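Local coordinates for protein nucleoporin NUP82 (Chaetomium thermophilum, PDB 5CWW) that probably serves, through the N-terminal beta-propeller domain held here, as a structural component of the nuclear pore complex and a docking partner for transport factors, at residues I109-A114 and P158-L163; F57-K62 and D115-L120; T166-S171 and R200-S205. All coordinates share one frame; numbering follows the deposited sequence.

Interaction 1. Residues I109-A114 and P158-L163; sequences IKTPVA and PKFWTL
The ring of F160 meets four consecutive residues, I109 to P112, and carries most of this apolar contact. P112 lies over one face: its CD stands 4.0 Å from the ring centroid and 24° off the ring normal, a CH-pi arrangement, while the carbon is offset toward the rim. I109 approaches differently, at the edge, with CG2 near the ring plane and 3.7 Å from F160 CZ. T111 adds its methyl, CG2 lying 3.6 Å from F160 CZ. K110 brings only its carbonyl oxygen, set obliquely to the ring. The first torsion of F160 (chi1 -79°) turns CG opposite its own carbonyl carbon, which sends the ring toward these residues. The other branch of I109 ends in CD1, 4.0 Å from P158 CG, extending the patch past the ring. With an alanine here instead of F160, only CB would remain against P112, and the methyls of I109 and T111 would probably face a gap. No hydrogen bond crosses the interface. The contact joins the end of strand 106-110 and the loop after it to strand 160-162, each strand the last of its four-stranded antiparallel sheet, as between successive blades of a beta-propeller; I109 also rests on I64 and W66 of strand 63-68, and F160 on C140 of strand 137-141.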
loop_
_atom_site.group_PDB
_atom_site.type_symbol
_atom_site.label_atom_id
_atom_site.label_comp_id
_atom_site.label_asym_id
_atom_site.label_seq_id
_atom_site.Cartn_x
_atom_site.Cartn_y
_atom_site.Cartn_z
ATOM N N ILE B 109 18.921 3.134 21.721
ATOM C CA ILE B 109 17.559 2.724 22.045
ATOM C C ILE B 109 17.416 1.221 21.853
ATOM O O ILE B 109 17.219 0.746 20.732
ATOM C CB ILE B 109 16.500 3.433 21.170
ATOM C CG1 ILE B 109 16.794 4.931 21.035
ATOM C CG2 ILE B 109 15.101 3.193 21.734
ATOM C CD1 ILE B 109 16.714 5.691 22.326
ATOM N N LYS B 110 17.516 0.470 22.943
ATOM C CA LYS B 110 17.255 -0.959 22.886
ATOM C C LYS B 110 15.761 -1.180 22.704
ATOM O O LYS B 110 14.944 -0.458 23.277
ATOM C CB LYS B 110 17.758 -1.662 24.149
ATOM C CG LYS B 110 19.206 -2.135 24.067
ATOM C CD LYS B 110 19.368 -3.274 23.064
ATOM C CE LYS B 110 20.795 -3.796 23.030
ATOM N NZ LYS B 110 20.974 -4.861 22.002
ATOM N N THR B 111 15.414 -2.177 21.896
ATOM C CA THR B 111 14.023 -2.457 21.564
ATOM C C THR B 111 13.667 -3.890 21.946
ATOM O O THR B 111 14.555 -4.717 22.154
ATOM C CB THR B 111 13.749 -2.255 20.060
ATOM O OG1 THR B 111 14.286 -3.359 19.325
ATOM C CG2 THR B 111 14.378 -0.962 19.559
ATOM N N PRO B 112 12.361 -4.187 22.046
ATOM C CA PRO B 112 11.913 -5.541 22.382
ATOM C C PRO B 112 11.685 -6.437 21.162
ATOM O O PRO B 112 11.116 -7.518 21.317
ATOM C CB PRO B 112 10.597 -5.283 23.114
ATOM C CG PRO B 112 10.050 -4.075 22.435
ATOM C CD PRO B 112 11.242 -3.227 22.059
ATOM N N VAL B 113 12.116 -6.008 19.978
ATOM C CA VAL B 113 11.896 -6.804 18.774
ATOM C C VAL B 113 12.652 -8.131 18.854
ATOM O O VAL B 113 13.648 -8.243 19.567
ATOM C CB VAL B 113 12.328 -6.048 17.496
ATOM C CG1 VAL B 113 11.502 -4.771 17.334
ATOM C CG2 VAL B 113 13.833 -5.758 17.506
ATOM N N ALA B 114 12.167 -9.129 18.119
ATOM C CA ALA B 114 12.767 -10.459 18.117
ATOM C C ALA B 114 13.484 -10.750 16.800
ATOM O O ALA B 114 14.029 -11.837 16.612
ATOM C CB ALA B 114 11.704 -11.513 18.379
ATOM N N PRO B 158 12.748 4.505 26.952
ATOM C CA PRO B 158 11.653 4.829 26.030
ATOM C C PRO B 158 10.606 3.722 25.950
ATOM O O PRO B 158 10.951 2.555 25.761
ATOM C CB PRO B 158 12.365 5.006 24.686
ATOM C CG PRO B 158 13.763 5.366 25.042
ATOM C CD PRO B 158 14.063 4.608 26.297
ATOM N N LYS B 159 9.339 4.095 26.090
ATOM C CA LYS B 159 8.245 3.132 26.073
ATOM C C LYS B 159 8.005 2.581 24.670
ATOM O O LYS B 159 7.940 3.331 23.697
ATOM C CB LYS B 159 6.962 3.781 26.606
ATOM C CG LYS B 159 5.737 2.870 26.615
ATOM C CD LYS B 159 5.947 1.655 27.510
ATOM C CE LYS B 159 4.708 0.779 27.569
ATOM N NZ LYS B 159 4.936 -0.443 28.390
ATOM N N PHE B 160 7.887 1.258 24.585
ATOM C CA PHE B 160 7.533 0.569 23.348
ATOM C C PHE B 160 6.199 -0.144 23.525
ATOM O O PHE B 160 6.010 -0.882 24.494
ATOM C CB PHE B 160 8.611 -0.441 22.951
ATOM C CG PHE B 160 9.813 0.171 22.294
ATOM C CD1 PHE B 160 10.814 0.756 23.050
ATOM C CD2 PHE B 160 9.950 0.144 20.916
ATOM C CE1 PHE B 160 11.924 1.314 22.445
ATOM C CE2 PHE B 160 11.058 0.698 20.305
ATOM C CZ PHE B 160 12.045 1.287 21.070
ATOM N N TRP B 161 5.279 0.082 22.593
ATOM C CA TRP B 161 3.981 -0.583 22.604
ATOM C C TRP B 161 3.907 -1.618 21.494
ATOM O O TRP B 161 4.221 -1.322 20.341
ATOM C CB TRP B 161 2.846 0.428 22.432
ATOM C CG TRP B 161 2.642 1.346 23.590
ATOM C CD1 TRP B 161 3.357 2.470 23.885
ATOM C CD2 TRP B 161 1.641 1.228 24.606
ATOM N NE1 TRP B 161 2.865 3.057 25.028
ATOM C CE2 TRP B 161 1.810 2.312 25.489
ATOM C CE3 TRP B 161 0.619 0.308 24.856
ATOM C CZ2 TRP B 161 0.998 2.501 26.603
ATOM C CZ3 TRP B 161 -0.186 0.497 25.961
ATOM C CH2 TRP B 161 0.007 1.584 26.821
ATOM N N THR B 162 3.488 -2.829 21.841
ATOM C CA THR B 162 3.247 -3.862 20.844
ATOM C C THR B 162 1.945 -3.561 20.112
ATOM O O THR B 162 0.922 -3.298 20.741
ATOM C CB THR B 162 3.168 -5.264 21.477
ATOM O OG1 THR B 162 4.410 -5.571 22.119
ATOM C CG2 THR B 162 2.880 -6.322 20.422
ATOM N N LEU B 163 1.992 -3.602 18.784
ATOM C CA LEU B 163 0.819 -3.347 17.958
ATOM C C LEU B 163 0.264 -4.662 17.422
ATOM O O LEU B 163 0.942 -5.375 16.679
ATOM C CB LEU B 163 1.163 -2.406 16.803
ATOM C CG LEU B 163 -0.032 -1.823 16.044
ATOM C CD1 LEU B 163 -0.733 -0.759 16.875
ATOM C CD2 LEU B 163 0.401 -1.258 14.697
#

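Interaction 2. Residues F57-K62 and D115-L120; sequences FVACGK and DDIRQL
A59 forms the apolar centre with I117 and L120, its methyl facing both side chains. A59 CB lies 3.6 Å from I117 CG2, the branch that chi1 of -62° sets opposite the backbone N of I117. The same CB is 3.9 Å from L120 CD1, a methyl that also reaches the strand backbone at F57 O. Beyond this apolar cluster, the I117 backbone N-H donates to G61 O, 2.9 Å away and nearly straight at 174°. I117 CG1 lies 3.4 Å from G61 O, so the N-H and the side chain both approach this oxygen. Further out, D116 OD1 comes to 3.4 Å from G61 CA, and the D116 backbone N-H is held by the carboxylate of D115. K62 runs along the exposed polar edge; its NZ remains 4.4 Å from D116 OD1, beyond a salt bridge. Strand 55-60 is an inner strand of one sheet and strand 119-122 the first of the next, consistent with neighbouring propeller blades; a classic beta bulge, R118 and Q119 both facing L132 of strand 128-132, marks its start. I64 of strand 63-68 and V131 of strand 128-132 both pack on I117 and L120.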
loop_
_atom_site.group_PDB
_atom_site.type_symbol
_atom_site.label_atom_id
_atom_site.label_comp_id
_atom_site.label_asym_id
_atom_site.label_seq_id
_atom_site.Cartn_x
_atom_site.Cartn_y
_atom_site.Cartn_z
ATOM N N PHE B 57 16.959 8.533 13.523
ATOM C CA PHE B 57 16.860 7.244 14.196
ATOM C C PHE B 57 17.318 6.164 13.228
ATOM O O PHE B 57 16.737 5.998 12.158
ATOM C CB PHE B 57 15.428 6.985 14.667
ATOM C CG PHE B 57 14.907 8.024 15.616
ATOM C CD1 PHE B 57 14.425 9.235 15.144
ATOM C CD2 PHE B 57 14.899 7.792 16.981
ATOM C CE1 PHE B 57 13.947 10.195 16.017
ATOM C CE2 PHE B 57 14.421 8.747 17.858
ATOM C CZ PHE B 57 13.943 9.949 17.376
ATOM N N VAL B 58 18.366 5.440 13.610
ATOM C CA VAL B 58 19.005 4.477 12.720
ATOM C C VAL B 58 18.896 3.060 13.261
ATOM O O VAL B 58 19.524 2.716 14.265
ATOM C CB VAL B 58 20.493 4.820 12.512
ATOM C CG1 VAL B 58 21.124 3.886 11.483
ATOM C CG2 VAL B 58 20.647 6.275 12.083
ATOM N N ALA B 59 18.107 2.236 12.580
ATOM C CA ALA B 59 17.937 0.847 12.976
ATOM C C ALA B 59 19.170 0.034 12.602
ATOM O O ALA B 59 19.597 0.031 11.448
ATOM C CB ALA B 59 16.695 0.255 12.325
ATOM N N CYS B 60 19.743 -0.641 13.593
ATOM C CA CYS B 60 20.866 -1.541 13.377
ATOM C C CYS B 60 20.618 -2.840 14.131
ATOM O O CYS B 60 20.959 -2.962 15.305
ATOM C CB CYS B 60 22.174 -0.888 13.826
ATOM S SG CYS B 60 22.557 0.627 12.911
ATOM N N GLY B 61 20.010 -3.806 13.452
ATOM C CA GLY B 61 19.654 -5.063 14.082
ATOM C C GLY B 61 18.417 -4.898 14.942
ATOM O O GLY B 61 17.358 -4.514 14.445
ATOM N N LYS B 62 18.552 -5.176 16.236
ATOM C CA LYS B 62 17.424 -5.108 17.161
ATOM C C LYS B 62 17.444 -3.838 18.012
ATOM O O LYS B 62 16.736 -3.758 19.017
ATOM C CB LYS B 62 17.415 -6.336 18.075
ATOM C CG LYS B 62 17.243 -7.658 17.348
ATOM C CD LYS B 62 17.205 -8.821 18.328
ATOM C CE LYS B 62 16.943 -10.142 17.624
ATOM N NZ LYS B 62 17.999 -10.470 16.628
ATOM N N ASP B 115 13.482 -9.776 15.895
ATOM C CA ASP B 115 14.163 -9.920 14.613
ATOM C C ASP B 115 14.653 -8.561 14.129
ATOM O O ASP B 115 14.237 -7.527 14.650
ATOM C CB ASP B 115 13.227 -10.552 13.578
ATOM C CG ASP B 115 13.975 -11.270 12.469
ATOM O OD1 ASP B 115 15.168 -10.967 12.252
ATOM O OD2 ASP B 115 13.366 -12.139 11.810
ATOM N N ASP B 116 15.536 -8.569 13.134
ATOM C CA ASP B 116 16.115 -7.339 12.604
ATOM C C ASP B 116 15.036 -6.362 12.152
ATOM O O ASP B 116 14.089 -6.742 11.463
ATOM C CB ASP B 116 17.051 -7.650 11.434
ATOM C CG ASP B 116 18.272 -8.440 11.856
ATOM O OD1 ASP B 116 18.777 -8.210 12.976
ATOM O OD2 ASP B 116 18.727 -9.293 11.066
ATOM N N ILE B 117 15.184 -5.104 12.551
ATOM C CA ILE B 117 14.253 -4.063 12.138
ATOM C C ILE B 117 14.348 -3.847 10.631
ATOM O O ILE B 117 15.440 -3.819 10.064
ATOM C CB ILE B 117 14.530 -2.740 12.878
ATOM C CG1 ILE B 117 14.333 -2.934 14.385
ATOM C CG2 ILE B 117 13.616 -1.628 12.365
ATOM C CD1 ILE B 117 14.793 -1.766 15.229
ATOM N N ARG B 118 13.193 -3.681 9.994
ATOM C CA ARG B 118 13.119 -3.508 8.547
ATOM C C ARG B 118 12.718 -2.087 8.179
ATOM O O ARG B 118 13.218 -1.529 7.201
ATOM C CB ARG B 118 12.127 -4.502 7.942
ATOM C CG ARG B 118 12.558 -5.957 8.046
ATOM C CD ARG B 118 13.657 -6.284 7.051
ATOM N NE ARG B 118 14.080 -7.679 7.143
ATOM C CZ ARG B 118 13.447 -8.697 6.565
ATOM N NH1 ARG B 118 12.351 -8.487 5.848
ATOM N NH2 ARG B 118 13.913 -9.929 6.706
ATOM N N GLN B 119 11.813 -1.507 8.963
ATOM C CA GLN B 119 11.281 -0.183 8.659
ATOM C C GLN B 119 11.064 0.666 9.906
ATOM O O GLN B 119 10.621 0.168 10.945
ATOM C CB GLN B 119 9.952 -0.300 7.906
ATOM C CG GLN B 119 9.981 -1.199 6.682
ATOM C CD GLN B 119 8.742 -1.035 5.821
ATOM O OE1 GLN B 119 8.357 0.082 5.472
ATOM N NE2 GLN B 119 8.102 -2.151 5.485
ATOM N N LEU B 120 11.384 1.951 9.780
ATOM C CA LEU B 120 11.039 2.961 10.774
ATOM C C LEU B 120 10.167 4.014 10.104
ATOM O O LEU B 120 10.560 4.581 9.083
ATOM C CB LEU B 120 12.291 3.611 11.363
ATOM C CG LEU B 120 13.322 2.682 12.001
ATOM C CD1 LEU B 120 14.553 3.477 12.420
ATOM C CD2 LEU B 120 12.724 1.950 13.189
#

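Interaction 3. Residues T166-S171 and R200-S205; sequences TTHVTS and RVWELS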
loop_
_atom_site.group_PDB
_atom_site.type_symbol
_atom_site.label_atom_id
_atom_site.label_comp_id
_atom_site.label_asym_id
_atom_site.label_seq_id
_atom_site.Cartn_x
_atom_site.Cartn_y
_atom_site.Cartn_z
ATOM N N THR B 166 -1.638 -10.380 18.612
ATOM C CA THR B 166 -2.154 -11.617 18.026
ATOM C C THR B 166 -2.406 -11.461 16.526
ATOM O O THR B 166 -2.868 -12.394 15.868
ATOM C CB THR B 166 -3.464 -12.066 18.713
ATOM O OG1 THR B 166 -4.524 -11.161 18.382
ATOM C CG2 THR B 166 -3.290 -12.115 20.225
ATOM N N THR B 167 -2.095 -10.279 15.998
ATOM C CA THR B 167 -2.364 -9.947 14.602
ATOM C C THR B 167 -1.071 -9.906 13.789
ATOM O O THR B 167 -0.886 -10.686 12.855
ATOM C CB THR B 167 -3.083 -8.590 14.488
ATOM O OG1 THR B 167 -4.256 -8.600 15.311
ATOM C CG2 THR B 167 -3.479 -8.306 13.049
ATOM N N HIS B 168 -0.183 -8.984 14.144
ATOM C CA HIS B 168 1.099 -8.860 13.462
ATOM C C HIS B 168 2.130 -9.756 14.143
ATOM O O HIS B 168 2.876 -9.319 15.022
ATOM C CB HIS B 168 1.553 -7.402 13.440
ATOM C CG HIS B 168 0.702 -6.525 12.575
ATOM N ND1 HIS B 168 0.472 -6.797 11.243
ATOM C CD2 HIS B 168 0.026 -5.384 12.848
ATOM C CE1 HIS B 168 -0.309 -5.861 10.733
ATOM N NE2 HIS B 168 -0.593 -4.992 11.686
ATOM N N VAL B 169 2.154 -11.015 13.716
ATOM C CA VAL B 169 2.963 -12.052 14.343
ATOM C C VAL B 169 3.632 -12.894 13.260
ATOM O O VAL B 169 3.175 -12.919 12.116
ATOM C CB VAL B 169 2.102 -12.959 15.254
ATOM C CG1 VAL B 169 2.973 -13.837 16.138
ATOM C CG2 VAL B 169 1.187 -12.118 16.121
ATOM N N THR B 170 4.708 -13.583 13.623
ATOM C CA THR B 170 5.446 -14.409 12.675
ATOM C C THR B 170 4.610 -15.567 12.134
ATOM O O THR B 170 4.921 -16.117 11.078
ATOM C CB THR B 170 6.728 -14.976 13.312
ATOM O OG1 THR B 170 6.416 -15.574 14.575
ATOM C CG2 THR B 170 7.757 -13.872 13.522
ATOM N N SER B 171 3.551 -15.933 12.851
ATOM C CA SER B 171 2.698 -17.042 12.434
ATOM C C SER B 171 1.600 -16.584 11.474
ATOM O O SER B 171 0.830 -17.406 10.977
ATOM C CB SER B 171 2.072 -17.730 13.654
ATOM O OG SER B 171 1.267 -16.838 14.405
ATOM N N ARG B 200 -5.572 -2.516 7.988
ATOM C CA ARG B 200 -5.980 -2.310 9.372
ATOM C C ARG B 200 -5.682 -0.894 9.844
ATOM O O ARG B 200 -4.546 -0.425 9.767
ATOM C CB ARG B 200 -5.290 -3.328 10.282
ATOM C CG ARG B 200 -5.985 -4.681 10.307
ATOM C CD ARG B 200 -5.264 -5.659 11.214
ATOM N NE ARG B 200 -4.236 -6.404 10.492
ATOM C CZ ARG B 200 -4.346 -7.665 10.084
ATOM N NH1 ARG B 200 -5.440 -8.370 10.328
ATOM N NH2 ARG B 200 -3.340 -8.230 9.432
ATOM N N VAL B 201 -6.729 -0.222 10.313
ATOM C CA VAL B 201 -6.618 1.119 10.868
ATOM C C VAL B 201 -6.544 1.053 12.396
ATOM O O VAL B 201 -7.460 0.544 13.048
ATOM C CB VAL B 201 -7.814 1.996 10.450
ATOM C CG1 VAL B 201 -7.656 3.415 10.996
ATOM C CG2 VAL B 201 -7.961 2.017 8.924
ATOM N N TRP B 202 -5.452 1.564 12.958
ATOM C CA TRP B 202 -5.265 1.621 14.407
ATOM C C TRP B 202 -5.306 3.069 14.869
ATOM O O TRP B 202 -4.588 3.910 14.329
ATOM C CB TRP B 202 -3.933 0.991 14.818
ATOM C CG TRP B 202 -3.605 -0.291 14.117
ATOM C CD1 TRP B 202 -3.135 -0.431 12.842
ATOM C CD2 TRP B 202 -3.698 -1.615 14.657
ATOM N NE1 TRP B 202 -2.939 -1.760 12.553
ATOM C CE2 TRP B 202 -3.277 -2.508 13.651
ATOM C CE3 TRP B 202 -4.100 -2.132 15.893
ATOM C CZ2 TRP B 202 -3.247 -3.887 13.843
ATOM C CZ3 TRP B 202 -4.071 -3.503 16.080
ATOM C CH2 TRP B 202 -3.647 -4.364 15.062
ATOM N N GLU B 203 -6.138 3.356 15.866
ATOM C CA GLU B 203 -6.244 4.706 16.416
ATOM C C GLU B 203 -5.702 4.730 17.839
ATOM O O GLU B 203 -6.397 4.378 18.793
ATOM C CB GLU B 203 -7.694 5.181 16.368
ATOM C CG GLU B 203 -8.227 5.290 14.941
ATOM C CD GLU B 203 -9.679 5.712 14.879
ATOM O OE1 GLU B 203 -10.025 6.760 15.460
ATOM O OE2 GLU B 203 -10.476 4.985 14.249
ATOM N N LEU B 204 -4.453 5.165 17.967
ATOM C CA LEU B 204 -3.679 4.960 19.186
ATOM C C LEU B 204 -3.934 5.998 20.272
ATOM O O LEU B 204 -4.069 7.191 20.000
ATOM C CB LEU B 204 -2.187 4.941 18.849
ATOM C CG LEU B 204 -1.791 4.017 17.696
ATOM C CD1 LEU B 204 -0.301 4.122 17.422
ATOM C CD2 LEU B 204 -2.186 2.577 17.995
ATOM N N SER B 205 -3.995 5.515 21.508
ATOM C CA SER B 205 -4.056 6.369 22.685
ATOM C C SER B 205 -3.265 5.709 23.806
ATOM O O SER B 205 -3.548 4.574 24.192
ATOM C CB SER B 205 -5.500 6.614 23.118
ATOM O OG SER B 205 -5.547 7.358 24.325
#
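The rings of H168 and W202 meet rim to rim, with neither over the face of the other. Their planes are inclined by 45°, and the H168 ring centroid is 5.6 Å from that of the six-membered ring of W202. The closest atoms are H168 NE2 and W202 CZ2, 3.6 Å apart. At the edge of the indole, near its plane, stands T167 OG1, 4.3 Å from W202 CH2. The guanidinium of R200 is almost perpendicular to the imidazole, at 86°, and H168 CE1 approaches R200 NE obliquely to 4.0 Å. T167 places its CG2 methyl over one guanidinium face, although the modelled separation is too short to be trusted. A bend at chi3 of R200 (-89°) ends its chain beside T167 and H168. The loop between strands 160-162 and 175-180 here packs on strand 198-203, an inner strand of the third four-stranded sheet, where the chain passes between probable propeller blades. No hydrogen bond links the segments directly; H168 NE2 and W202 NE1 each bond to the hydroxyl of T192. The indole N-H can only donate, so this hydroxyl gives both nitrogens a shared polar partner. The nearby arginine would probably disfavour a positive charge on H168.

Interactions 1 and 2 interlock, their segments alternating along the chain and their centres lying 11 Å apart. Their direct join is T111 OG1 to K62 O at 2.5 Å, a probable hydrogen bond, backed by V113 CG2 at 3.7 Å from K62 CA. Together they join the first two sheets at two places: interaction 1 through their last strands, interaction 2 through an inner strand and a first strand, consistent with successive blades of a propeller. Interaction 3 follows in sequence, 14 Å from interaction 1 between centres. L163, at the end of 158-163, touches 200-205, its CD1 lying 3.8 Å from W202 CE3. Interactions 2 and 3 do not touch, their nearest atoms being about 6 Å apart.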